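Mannitol dehydrogenase (Helicobacter pylori, PDB 3TWO) probably catalyses the NADP(H)-dependent interconversion of aldehydes and alcohols such as cinnamyl alcohol, as a zinc-binding member of the medium-chain dehydrogenase family. Local coordinates at residues F237-I242 with A262-P267; T165-K170 with Y289-G294; D14-P19 with D322-Y327. All coordinates share one frame; numbering follows the deposited sequence.

Contact 1. Residues F237-I242 with A262-P267; sequences FIISTI and ALVGLP. With NDP (NADPH dihydro-nicotinamide-adenine-dinucleotide phosphate), chain F.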
loop_
_atom_site.group_PDB
_atom_site.type_symbol
_atom_site.label_atom_id
_atom_site.label_comp_id
_atom_site.label_asym_id
_atom_site.label_seq_id
_atom_site.Cartn_x
_atom_site.Cartn_y
_atom_site.Cartn_z
ATOM N N PHE B 237 12.583 -1.494 5.242
ATOM C CA PHE B 237 12.250 -0.517 4.276
ATOM C C PHE B 237 12.852 -0.920 2.933
ATOM O O PHE B 237 14.013 -1.355 2.856
ATOM C CB PHE B 237 12.737 0.877 4.733
ATOM C CG PHE B 237 12.640 1.930 3.661
ATOM C CD1 PHE B 237 11.591 2.837 3.659
ATOM C CD2 PHE B 237 13.605 1.995 2.630
ATOM C CE1 PHE B 237 11.481 3.871 2.614
ATOM C CE2 PHE B 237 13.523 2.979 1.600
ATOM C CZ PHE B 237 12.433 3.922 1.607
ATOM N N ILE B 238 12.051 -0.823 1.879
ATOM C CA ILE B 238 12.500 -1.090 0.515
ATOM C C ILE B 238 12.040 0.060 -0.386
ATOM O O ILE B 238 10.846 0.446 -0.350
ATOM C CB ILE B 238 11.922 -2.408 -0.034
ATOM C CG1 ILE B 238 12.451 -3.634 0.764
ATOM C CG2 ILE B 238 12.261 -2.598 -1.524
ATOM C CD1 ILE B 238 11.742 -4.959 0.400
ATOM N N ILE B 239 12.963 0.606 -1.198
ATOM C CA ILE B 239 12.545 1.572 -2.233
ATOM C C ILE B 239 12.754 0.911 -3.579
ATOM O O ILE B 239 13.849 0.396 -3.851
ATOM C CB ILE B 239 13.323 2.928 -2.125
ATOM C CG1 ILE B 239 12.950 3.889 -3.252
ATOM C CG2 ILE B 239 14.882 2.684 -2.044
ATOM C CD1 ILE B 239 13.510 5.264 -3.055
ATOM N N SER B 240 11.696 0.841 -4.376
ATOM C CA SER B 240 11.771 0.229 -5.689
ATOM C C SER B 240 11.853 1.302 -6.790
ATOM O O SER B 240 10.923 2.085 -6.980
ATOM C CB SER B 240 10.570 -0.654 -5.966
ATOM O OG SER B 240 10.723 -1.237 -7.241
ATOM N N THR B 241 12.976 1.307 -7.513
ATOM C CA THR B 241 13.159 2.235 -8.604
ATOM C C THR B 241 13.037 1.515 -9.942
ATOM O O THR B 241 13.432 2.086 -10.956
ATOM C CB THR B 241 14.543 2.873 -8.592
ATOM O OG1 THR B 241 15.512 1.926 -9.123
ATOM C CG2 THR B 241 14.914 3.331 -7.157
ATOM N N ILE B 242 12.556 0.264 -9.932
ATOM C CA ILE B 242 12.582 -0.577 -11.134
ATOM C C ILE B 242 11.689 -0.004 -12.274
ATOM O O ILE B 242 10.521 0.233 -12.050
ATOM C CB ILE B 242 12.078 -1.997 -10.818
ATOM C CG1 ILE B 242 13.084 -2.720 -9.913
ATOM C CG2 ILE B 242 11.863 -2.775 -12.093
ATOM C CD1 ILE B 242 12.559 -4.075 -9.303
ATOM N N ALA B 262 8.344 1.577 -0.553
ATOM C CA ALA B 262 8.143 2.850 -1.179
ATOM C C ALA B 262 8.412 2.616 -2.674
ATOM O O ALA B 262 9.498 2.121 -3.044
ATOM C CB ALA B 262 9.188 3.874 -0.677
ATOM N N LEU B 263 7.466 3.046 -3.506
ATOM C CA LEU B 263 7.513 2.849 -4.947
ATOM C C LEU B 263 7.813 4.194 -5.577
ATOM O O LEU B 263 7.031 5.145 -5.420
ATOM C CB LEU B 263 6.153 2.336 -5.471
ATOM C CG LEU B 263 5.685 1.045 -4.843
ATOM C CD1 LEU B 263 4.241 0.638 -5.231
ATOM C CD2 LEU B 263 6.710 -0.147 -5.026
ATOM N N VAL B 264 8.927 4.269 -6.309
ATOM C CA VAL B 264 9.172 5.432 -7.180
ATOM C C VAL B 264 9.294 5.086 -8.652
ATOM O O VAL B 264 8.989 5.932 -9.500
ATOM C CB VAL B 264 10.419 6.228 -6.737
ATOM C CG1 VAL B 264 10.181 6.739 -5.252
ATOM C CG2 VAL B 264 11.655 5.356 -6.838
ATOM N N GLY B 265 9.726 3.857 -8.957
ATOM C CA GLY B 265 9.926 3.448 -10.346
ATOM C C GLY B 265 8.628 3.302 -11.150
ATOM O O GLY B 265 7.553 2.902 -10.623
ATOM N N LEU B 266 8.706 3.608 -12.436
ATOM C CA LEU B 266 7.480 3.820 -13.227
ATOM C C LEU B 266 7.579 3.089 -14.579
ATOM O O LEU B 266 7.887 3.705 -15.632
ATOM C CB LEU B 266 7.351 5.314 -13.419
ATOM C CG LEU B 266 6.159 6.149 -13.023
ATOM C CD1 LEU B 266 5.105 5.465 -12.133
ATOM C CD2 LEU B 266 6.712 7.410 -12.432
ATOM N N PRO B 267 7.355 1.754 -14.564
ATOM C CA PRO B 267 7.540 1.035 -15.843
ATOM C C PRO B 267 6.504 1.440 -16.878
ATOM O O PRO B 267 5.568 2.201 -16.565
ATOM C CB PRO B 267 7.349 -0.451 -15.469
ATOM C CG PRO B 267 7.428 -0.497 -13.947
ATOM C CD PRO B 267 6.908 0.850 -13.479
HETATM P PA NDP F . 17.871 4.127 -14.855
HETATM O O1A NDP F . 17.773 3.102 -15.906
HETATM O O2A NDP F . 19.203 4.686 -14.226
HETATM O O5B NDP F . 17.994 2.964 -13.719
HETATM C C5B NDP F . 17.065 1.754 -13.686
HETATM C C4B NDP F . 17.817 0.609 -13.017
HETATM O O4B NDP F . 16.999 -0.581 -12.656
HETATM C C3B NDP F . 18.941 0.132 -13.964
HETATM O O3B NDP F . 20.177 0.015 -13.161
HETATM C C2B NDP F . 18.431 -1.263 -14.415
HETATM O O2B NDP F . 19.603 -2.066 -14.649
HETATM C C1B NDP F . 17.735 -1.784 -13.136
HETATM N N9A NDP F . 16.605 -2.701 -13.411
HETATM C C8A NDP F . 15.806 -2.654 -14.501
HETATM N N7A NDP F . 14.889 -3.595 -14.345
HETATM C C5A NDP F . 15.098 -4.222 -13.190
HETATM C C6A NDP F . 14.460 -5.261 -12.538
HETATM N N6A NDP F . 13.361 -5.915 -13.050
HETATM N N1A NDP F . 14.977 -5.636 -11.374
HETATM C C2A NDP F . 16.015 -5.054 -10.814
HETATM N N3A NDP F . 16.631 -4.056 -11.402
HETATM C C4A NDP F . 16.188 -3.643 -12.602
HETATM O O3 NDP F . 16.528 4.635 -14.200
HETATM P PN NDP F . 16.366 5.830 -13.263
HETATM O O1N NDP F . 17.010 5.602 -11.950
HETATM O O2N NDP F . 16.608 7.223 -13.904
HETATM O O5D NDP F . 14.804 5.812 -13.067
HETATM C C5D NDP F . 14.167 4.506 -12.661
HETATM C C4D NDP F . 12.586 4.616 -12.740
HETATM O O4D NDP F . 12.297 5.662 -11.794
HETATM C C3D NDP F . 12.000 5.062 -14.108
HETATM O O3D NDP F . 10.774 4.317 -14.344
HETATM C C2D NDP F . 11.771 6.572 -13.863
HETATM O O2D NDP F . 10.727 7.035 -14.647
HETATM C C1D NDP F . 11.306 6.542 -12.388
HETATM N N1N NDP F . 11.321 7.879 -11.704
HETATM C C2N NDP F . 10.240 8.197 -10.851
HETATM C C3N NDP F . 10.198 9.415 -10.191
HETATM C C7N NDP F . 9.059 9.686 -9.211
HETATM O O7N NDP F . 8.422 8.748 -8.703
HETATM N N7N NDP F . 8.997 10.936 -8.767
HETATM C C4N NDP F . 11.229 10.358 -10.410
HETATM C C5N NDP F . 12.347 10.038 -11.235
HETATM C C6N NDP F . 12.395 8.824 -11.888
HETATM P P2B NDP F . 19.752 -3.037 -15.866
HETATM O O1X NDP F . 21.218 -2.658 -16.494
HETATM O O2X NDP F . 19.545 -4.422 -15.430
HETATM O O3X NDP F . 18.689 -2.592 -16.962
#
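Phe237 turns its ring obliquely onto the methyl of Ala262, with CZ 4.0 Å from CB. Its CG is anti to the backbone N (chi1 170°), which swings the ring beside the neighbouring strand. Ile239 lies on the same face of the sheet. Its CG1 branch crosses the CG2 methyl of Val264 at 4.1 Å, and Pro168 of helix 158-171 covers this face. On the other face CD2 of Leu263 reaches CB of Ser240, whose hydroxyl bonds to Tyr246. The two strands run parallel. Ala262 N donates to Ile238 O at 2.8 Å, and Ser240 N donates to Ala262 O. Past this pair Ser240 O is gripped twice, by Val264 N at 3.0 Å and by Gly265 N at 2.9 Å. The second bond falls in the carbonyl plane, on a lone pair. This double hold probably helps to fix the turn where the 262-267 chain leaves the sheet. Thr241 OG1 bonds back to Ala183 O, and its CG2 lies alongside CG2 of Val264. At the cofactor, Leu266 N donates to the ribose O3D of NADPH at 2.9 Å, while CD1 of Ile242 meets adenine N1A at 3.5 Å. Adjacent parallel strands whose C-terminal ends hold the dinucleotide are typical of the Rossmann fold.

Contact 2. Residues T165-K170 with Y289-G294; sequences TYSPLK and YGSLIG. With NDP (NADPH dihydro-nicotinamide-adenine-dinucleotide phosphate), chain F.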
loop_
_atom_site.group_PDB
_atom_site.type_symbol
_atom_site.label_atom_id
_atom_site.label_comp_id
_atom_site.label_asym_id
_atom_site.label_seq_id
_atom_site.Cartn_x
_atom_site.Cartn_y
_atom_site.Cartn_z
ATOM N N THR B 165 14.623 10.183 -4.117
ATOM C CA THR B 165 15.001 9.081 -3.284
ATOM C C THR B 165 15.225 9.588 -1.882
ATOM O O THR B 165 14.902 8.870 -0.939
ATOM C CB THR B 165 16.292 8.444 -3.779
ATOM O OG1 THR B 165 17.262 9.474 -3.898
ATOM C CG2 THR B 165 16.070 7.807 -5.191
ATOM N N TYR B 166 15.759 10.813 -1.742
ATOM C CA TYR B 166 15.885 11.430 -0.439
ATOM C C TYR B 166 14.493 11.459 0.301
ATOM O O TYR B 166 14.379 11.143 1.508
ATOM C CB TYR B 166 16.385 12.859 -0.629
ATOM C CG TYR B 166 16.575 13.672 0.648
ATOM C CD1 TYR B 166 17.731 13.531 1.448
ATOM C CD2 TYR B 166 15.617 14.626 1.035
ATOM C CE1 TYR B 166 17.917 14.346 2.608
ATOM C CE2 TYR B 166 15.786 15.413 2.191
ATOM C CZ TYR B 166 16.938 15.276 2.948
ATOM O OH TYR B 166 17.057 16.028 4.079
ATOM N N SER B 167 13.454 11.827 -0.455
ATOM C CA SER B 167 12.169 12.135 0.174
ATOM C C SER B 167 11.580 10.919 0.952
ATOM O O SER B 167 11.198 11.063 2.066
ATOM C CB SER B 167 11.159 12.734 -0.847
ATOM O OG SER B 167 9.899 13.096 -0.200
ATOM N N PRO B 168 11.475 9.737 0.337
ATOM C CA PRO B 168 10.776 8.647 1.056
ATOM C C PRO B 168 11.667 8.079 2.150
ATOM O O PRO B 168 11.166 7.542 3.141
ATOM C CB PRO B 168 10.554 7.587 -0.027
ATOM C CG PRO B 168 11.455 8.013 -1.169
ATOM C CD PRO B 168 11.574 9.473 -1.094
ATOM N N LEU B 169 12.974 8.224 1.976
ATOM C CA LEU B 169 13.913 7.835 3.014
ATOM C C LEU B 169 13.639 8.610 4.318
ATOM O O LEU B 169 13.598 7.990 5.403
ATOM C CB LEU B 169 15.394 7.994 2.554
ATOM C CG LEU B 169 15.946 6.929 1.601
ATOM C CD1 LEU B 169 17.323 7.352 0.981
ATOM C CD2 LEU B 169 16.053 5.504 2.272
ATOM N N LYS B 170 13.439 9.924 4.204
ATOM C CA LYS B 170 13.059 10.771 5.326
ATOM C C LYS B 170 11.642 10.503 5.768
ATOM O O LYS B 170 11.395 10.441 6.936
ATOM C CB LYS B 170 13.095 12.278 4.960
ATOM C CG LYS B 170 14.344 12.690 4.213
ATOM C CD LYS B 170 15.315 13.318 5.129
ATOM C CE LYS B 170 15.745 12.525 6.258
ATOM N NZ LYS B 170 15.785 13.667 7.321
ATOM N N TYR B 289 3.552 2.458 -0.202
ATOM C CA TYR B 289 3.065 3.776 -0.646
ATOM C C TYR B 289 3.878 4.172 -1.844
ATOM O O TYR B 289 4.943 3.545 -2.113
ATOM C CB TYR B 289 3.180 4.822 0.436
ATOM C CG TYR B 289 4.604 5.034 0.917
ATOM C CD1 TYR B 289 5.396 6.021 0.315
ATOM C CD2 TYR B 289 5.162 4.265 1.986
ATOM C CE1 TYR B 289 6.727 6.300 0.744
ATOM C CE2 TYR B 289 6.535 4.530 2.423
ATOM C CZ TYR B 289 7.283 5.533 1.787
ATOM O OH TYR B 289 8.569 5.878 2.161
ATOM N N GLY B 290 3.399 5.186 -2.565
ATOM C CA GLY B 290 4.167 5.744 -3.681
ATOM C C GLY B 290 4.791 7.070 -3.259
ATOM O O GLY B 290 4.334 7.689 -2.300
ATOM N N SER B 291 5.780 7.530 -4.009
ATOM C CA SER B 291 6.397 8.858 -3.755
ATOM C C SER B 291 6.669 9.505 -5.122
ATOM O O SER B 291 7.119 8.825 -6.029
ATOM C CB SER B 291 7.717 8.727 -2.974
ATOM O OG SER B 291 8.024 9.960 -2.362
ATOM N N LEU B 292 6.322 10.782 -5.259
ATOM C CA LEU B 292 6.479 11.534 -6.466
ATOM C C LEU B 292 7.444 12.693 -6.174
ATOM O O LEU B 292 7.091 13.651 -5.451
ATOM C CB LEU B 292 5.125 12.083 -6.947
ATOM C CG LEU B 292 5.179 12.879 -8.278
ATOM C CD1 LEU B 292 5.720 12.072 -9.429
ATOM C CD2 LEU B 292 3.775 13.423 -8.558
ATOM N N ILE B 293 8.655 12.600 -6.731
ATOM C CA ILE B 293 9.619 13.708 -6.707
ATOM C C ILE B 293 9.721 14.281 -5.287
ATOM O O ILE B 293 9.970 13.544 -4.325
ATOM C CB ILE B 293 9.162 14.839 -7.685
ATOM C CG1 ILE B 293 8.943 14.276 -9.070
ATOM C CG2 ILE B 293 10.279 15.817 -7.907
ATOM C CD1 ILE B 293 10.273 13.838 -9.616
ATOM N N GLY B 294 9.517 15.592 -5.156
ATOM C CA GLY B 294 9.405 16.243 -3.850
ATOM C C GLY B 294 9.010 17.668 -4.118
ATOM O O GLY B 294 9.082 18.136 -5.252
HETATM P PA NDP F . 17.871 4.127 -14.855
HETATM O O1A NDP F . 17.773 3.102 -15.906
HETATM O O2A NDP F . 19.203 4.686 -14.226
HETATM O O5B NDP F . 17.994 2.964 -13.719
HETATM C C5B NDP F . 17.065 1.754 -13.686
HETATM C C4B NDP F . 17.817 0.609 -13.017
HETATM O O4B NDP F . 16.999 -0.581 -12.656
HETATM C C3B NDP F . 18.941 0.132 -13.964
HETATM O O3B NDP F . 20.177 0.015 -13.161
HETATM C C2B NDP F . 18.431 -1.263 -14.415
HETATM O O2B NDP F . 19.603 -2.066 -14.649
HETATM C C1B NDP F . 17.735 -1.784 -13.136
HETATM N N9A NDP F . 16.605 -2.701 -13.411
HETATM C C8A NDP F . 15.806 -2.654 -14.501
HETATM N N7A NDP F . 14.889 -3.595 -14.345
HETATM C C5A NDP F . 15.098 -4.222 -13.190
HETATM C C6A NDP F . 14.460 -5.261 -12.538
HETATM N N6A NDP F . 13.361 -5.915 -13.050
HETATM N N1A NDP F . 14.977 -5.636 -11.374
HETATM C C2A NDP F . 16.015 -5.054 -10.814
HETATM N N3A NDP F . 16.631 -4.056 -11.402
HETATM C C4A NDP F . 16.188 -3.643 -12.602
HETATM O O3 NDP F . 16.528 4.635 -14.200
HETATM P PN NDP F . 16.366 5.830 -13.263
HETATM O O1N NDP F . 17.010 5.602 -11.950
HETATM O O2N NDP F . 16.608 7.223 -13.904
HETATM O O5D NDP F . 14.804 5.812 -13.067
HETATM C C5D NDP F . 14.167 4.506 -12.661
HETATM C C4D NDP F . 12.586 4.616 -12.740
HETATM O O4D NDP F . 12.297 5.662 -11.794
HETATM C C3D NDP F . 12.000 5.062 -14.108
HETATM O O3D NDP F . 10.774 4.317 -14.344
HETATM C C2D NDP F . 11.771 6.572 -13.863
HETATM O O2D NDP F . 10.727 7.035 -14.647
HETATM C C1D NDP F . 11.306 6.542 -12.388
HETATM N N1N NDP F . 11.321 7.879 -11.704
HETATM C C2N NDP F . 10.240 8.197 -10.851
HETATM C C3N NDP F . 10.198 9.415 -10.191
HETATM C C7N NDP F . 9.059 9.686 -9.211
HETATM O O7N NDP F . 8.422 8.748 -8.703
HETATM N N7N NDP F . 8.997 10.936 -8.767
HETATM C C4N NDP F . 11.229 10.358 -10.410
HETATM C C5N NDP F . 12.347 10.038 -11.235
HETATM C C6N NDP F . 12.395 8.824 -11.888
HETATM P P2B NDP F . 19.752 -3.037 -15.866
HETATM O O1X NDP F . 21.218 -2.658 -16.494
HETATM O O2X NDP F . 19.545 -4.422 -15.430
HETATM O O3X NDP F . 18.689 -2.592 -16.962
HETATM O O HOH W 1 8.371 10.911 0.158
HETATM O O HOH W 2 8.177 13.532 -2.482
#
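Helix 158-171 passes the end of strand 287-290 and the loop after it with its backbone set well back, the CA atoms of Pro168 and Ser291 being 6.5 Å apart. CB of Pro168 lies at the edge of the Tyr289 ring, 3.4 Å from its OH. That hydroxyl is hydrogen-bonded to Ser172 OG, just beyond the helix segment. Tyr289 CG sits between its backbone N and carbonyl carbon (chi1 60°), which carries the ring over to the helix. CD of Pro168 also packs on OG of Ser291 at 3.8 Å. This is a helix covering one face of the parallel Rossmann sheet, here at strand 287-290, an outermost strand of that sheet within this chain. Two waters fill in where the hydroxyls do not meet directly. One donates to both Ser167 OG and Ser291 OG, at 2.7 Å each. The other donates to Ser167 OG and, at 2.6 Å, to Ile293 O. Ser167 OG is thus approached by two waters and also bonds to Glu298 of helix 296-308. The loop's other side faces the nicotinamide end of NADPH. There CD1 of Ile293 lies 3.7 Å from C4N of the ring. The modelled turn of the carboxamide is doubtful, because its N7N faces another donor, Ile293 N.

Contact 3. Residues D14-P19 with D322-Y327; sequences DEHFKP and DIDTAY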
loop_
_atom_site.group_PDB
_atom_site.type_symbol
_atom_site.label_atom_id
_atom_site.label_comp_id
_atom_site.label_asym_id
_atom_site.label_seq_id
_atom_site.Cartn_x
_atom_site.Cartn_y
_atom_site.Cartn_z
ATOM N N ASP B 14 9.287 7.069 -32.186
ATOM C CA ASP B 14 10.303 6.216 -32.814
ATOM C C ASP B 14 11.424 6.934 -33.541
ATOM O O ASP B 14 12.150 6.273 -34.285
ATOM C CB ASP B 14 9.693 5.281 -33.869
ATOM C CG ASP B 14 8.621 4.393 -33.311
ATOM O OD1 ASP B 14 8.802 3.818 -32.220
ATOM O OD2 ASP B 14 7.594 4.265 -33.996
ATOM N N GLU B 15 11.593 8.241 -33.352
ATOM C CA GLU B 15 12.697 8.927 -34.061
ATOM C C GLU B 15 13.923 9.167 -33.197
ATOM O O GLU B 15 13.901 8.862 -32.033
ATOM C CB GLU B 15 12.212 10.231 -34.628
ATOM C CG GLU B 15 11.234 10.009 -35.732
ATOM C CD GLU B 15 10.723 11.310 -36.236
ATOM O OE1 GLU B 15 11.542 12.186 -36.625
ATOM O OE2 GLU B 15 9.489 11.467 -36.225
ATOM N N HIS B 16 14.973 9.709 -33.794
ATOM C CA HIS B 16 16.145 10.148 -33.099
ATOM C C HIS B 16 16.016 11.613 -32.761
ATOM O O HIS B 16 15.314 12.330 -33.450
ATOM C CB HIS B 16 17.371 9.972 -33.989
ATOM C CG HIS B 16 17.773 8.539 -34.178
ATOM N ND1 HIS B 16 17.208 7.499 -33.459
ATOM C CD2 HIS B 16 18.710 7.978 -34.976
ATOM C CE1 HIS B 16 17.749 6.356 -33.845
ATOM N NE2 HIS B 16 18.663 6.619 -34.765
ATOM N N PHE B 17 16.747 12.033 -31.730
ATOM C CA PHE B 17 16.914 13.411 -31.287
ATOM C C PHE B 17 17.628 14.242 -32.325
ATOM O O PHE B 17 18.492 13.720 -33.014
ATOM C CB PHE B 17 17.675 13.403 -29.968
ATOM C CG PHE B 17 16.746 13.155 -28.764
ATOM C CD1 PHE B 17 16.411 11.856 -28.362
ATOM C CD2 PHE B 17 16.153 14.231 -28.098
ATOM C CE1 PHE B 17 15.531 11.638 -27.297
ATOM C CE2 PHE B 17 15.271 14.001 -27.001
ATOM C CZ PHE B 17 14.961 12.689 -26.634
ATOM N N LYS B 18 17.252 15.513 -32.474
ATOM C CA LYS B 18 17.929 16.400 -33.428
ATOM C C LYS B 18 18.008 17.793 -32.849
ATOM O O LYS B 18 17.166 18.149 -32.034
ATOM C CB LYS B 18 17.168 16.464 -34.757
ATOM C CG LYS B 18 17.009 15.112 -35.464
ATOM C CD LYS B 18 16.122 15.139 -36.783
ATOM C CE LYS B 18 14.609 15.429 -36.545
ATOM N NZ LYS B 18 14.473 16.807 -36.018
ATOM N N PRO B 19 19.006 18.596 -33.275
ATOM C CA PRO B 19 19.062 20.027 -32.887
ATOM C C PRO B 19 17.757 20.716 -33.240
ATOM O O PRO B 19 17.241 20.538 -34.321
ATOM C CB PRO B 19 20.218 20.595 -33.759
ATOM C CG PRO B 19 21.149 19.388 -33.856
ATOM C CD PRO B 19 20.193 18.197 -34.067
ATOM N N ASP B 322 25.058 12.599 -28.039
ATOM C CA ASP B 322 25.168 11.187 -27.590
ATOM C C ASP B 322 23.852 10.722 -27.021
ATOM O O ASP B 322 23.760 9.592 -26.528
ATOM C CB ASP B 322 26.243 11.034 -26.473
ATOM C CG ASP B 322 27.659 11.444 -26.923
ATOM O OD1 ASP B 322 28.205 10.804 -27.877
ATOM O OD2 ASP B 322 28.254 12.384 -26.307
ATOM N N ILE B 323 22.823 11.581 -27.021
ATOM C CA ILE B 323 21.585 11.256 -26.283
ATOM C C ILE B 323 20.979 9.898 -26.700
ATOM O O ILE B 323 20.581 9.081 -25.822
ATOM C CB ILE B 323 20.483 12.395 -26.414
ATOM C CG1 ILE B 323 20.908 13.667 -25.672
ATOM C CG2 ILE B 323 19.180 11.966 -25.816
ATOM C CD1 ILE B 323 20.238 14.949 -26.152
ATOM N N ASP B 324 20.898 9.661 -28.010
ATOM C CA ASP B 324 20.383 8.431 -28.516
ATOM C C ASP B 324 21.170 7.226 -28.052
ATOM O O ASP B 324 20.577 6.243 -27.683
ATOM C CB ASP B 324 20.286 8.468 -30.031
ATOM C CG ASP B 324 19.083 9.299 -30.484
ATOM O OD1 ASP B 324 19.237 10.284 -31.174
ATOM O OD2 ASP B 324 17.981 8.968 -30.093
ATOM N N THR B 325 22.495 7.320 -28.054
ATOM C CA THR B 325 23.324 6.296 -27.457
ATOM C C THR B 325 23.071 6.084 -25.978
ATOM O O THR B 325 22.898 4.965 -25.547
ATOM C CB THR B 325 24.803 6.605 -27.751
ATOM O OG1 THR B 325 24.940 6.521 -29.178
ATOM C CG2 THR B 325 25.731 5.552 -27.035
ATOM N N ALA B 326 22.989 7.153 -25.195
ATOM C CA ALA B 326 22.642 7.038 -23.757
ATOM C C ALA B 326 21.305 6.263 -23.556
ATOM O O ALA B 326 21.247 5.340 -22.734
ATOM C CB ALA B 326 22.567 8.409 -23.089
ATOM N N TYR B 327 20.254 6.646 -24.304
ATOM C CA TYR B 327 18.922 6.020 -24.182
ATOM C C TYR B 327 19.009 4.523 -24.578
ATOM O O TYR B 327 18.446 3.669 -23.926
ATOM C CB TYR B 327 17.925 6.712 -25.128
ATOM C CG TYR B 327 17.271 8.000 -24.639
ATOM C CD1 TYR B 327 17.928 8.869 -23.752
ATOM C CD2 TYR B 327 15.953 8.322 -25.049
ATOM C CE1 TYR B 327 17.303 10.036 -23.297
ATOM C CE2 TYR B 327 15.320 9.491 -24.605
ATOM C CZ TYR B 327 16.020 10.346 -23.762
ATOM O OH TYR B 327 15.414 11.468 -23.325
#
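Ile323 opens the helical part of the second segment and lays its CG2 methyl over one face of the Phe17 ring. This is a CH-pi contact, with CG2 4.0 Å from the ring centroid and 18° off the normal. The methyl is displaced toward the rim, nearest to CD1 at 3.8 Å. CG2 of Ile323, anti to the backbone N, is the branch that reaches the ring. Asp324 comes next and supplies the polar part of the contact. Phe17 N donates to its OD1 at 3.1 Å, on the syn lone pair. The bond is bent, with an angle of 139° at the hydrogen. OD1 also touches CB of His16 at 3.4 Å. The other oxygen, OD2, lies in plane at the edge of the Phe17 ring, 3.7 Å from CD1. The carboxylate thus sits between the two side chains, against the backbone that joins them. One turn further on, Tyr327 receives the edge of Phe17 on its face. The pair is an offset edge-to-face stack with centroids 5.2 Å apart and planes at 78°. CE1 of Phe17 meets CE2 of Tyr327. The hydroxyl of Tyr327 is tied to Tyr132 OH, which would help fix the far end of the ring. Phe17 packs on the first turn of the helix, its face under Ile323 and its edge on Tyr327. Beyond the two segments, Phe17 also packs on Ile10 and Pro62. Helix 323-331 lies with Ile323 against strand 338-342 and Tyr327 against helix 43-49, while the chain after Phe17 runs on in strand 18-24, which pairs with strand 3-9.

How the contacts relate
Near the N terminus, residues 14-19 pack on 322-327, so contact 3 closes a loop over most of the chain. Contact 2 lies within that loop, joining helix residues 165-170 to 289-294. Contact 1 lies within the loop of contact 2, joining 237-242 to 262-267. The three loops nest and none cross. Contacts 1 and 2 touch, with centres about 9 Å apart. Strands 259-263 and 287-290 are neighbours in the parallel sheet, and both contacts reach NADPH and the second subunit. Contact 3 stands apart, its centre about 26 Å from that of contact 1. It ties the N-terminal hairpin to a helix near the C-terminal end of the chain.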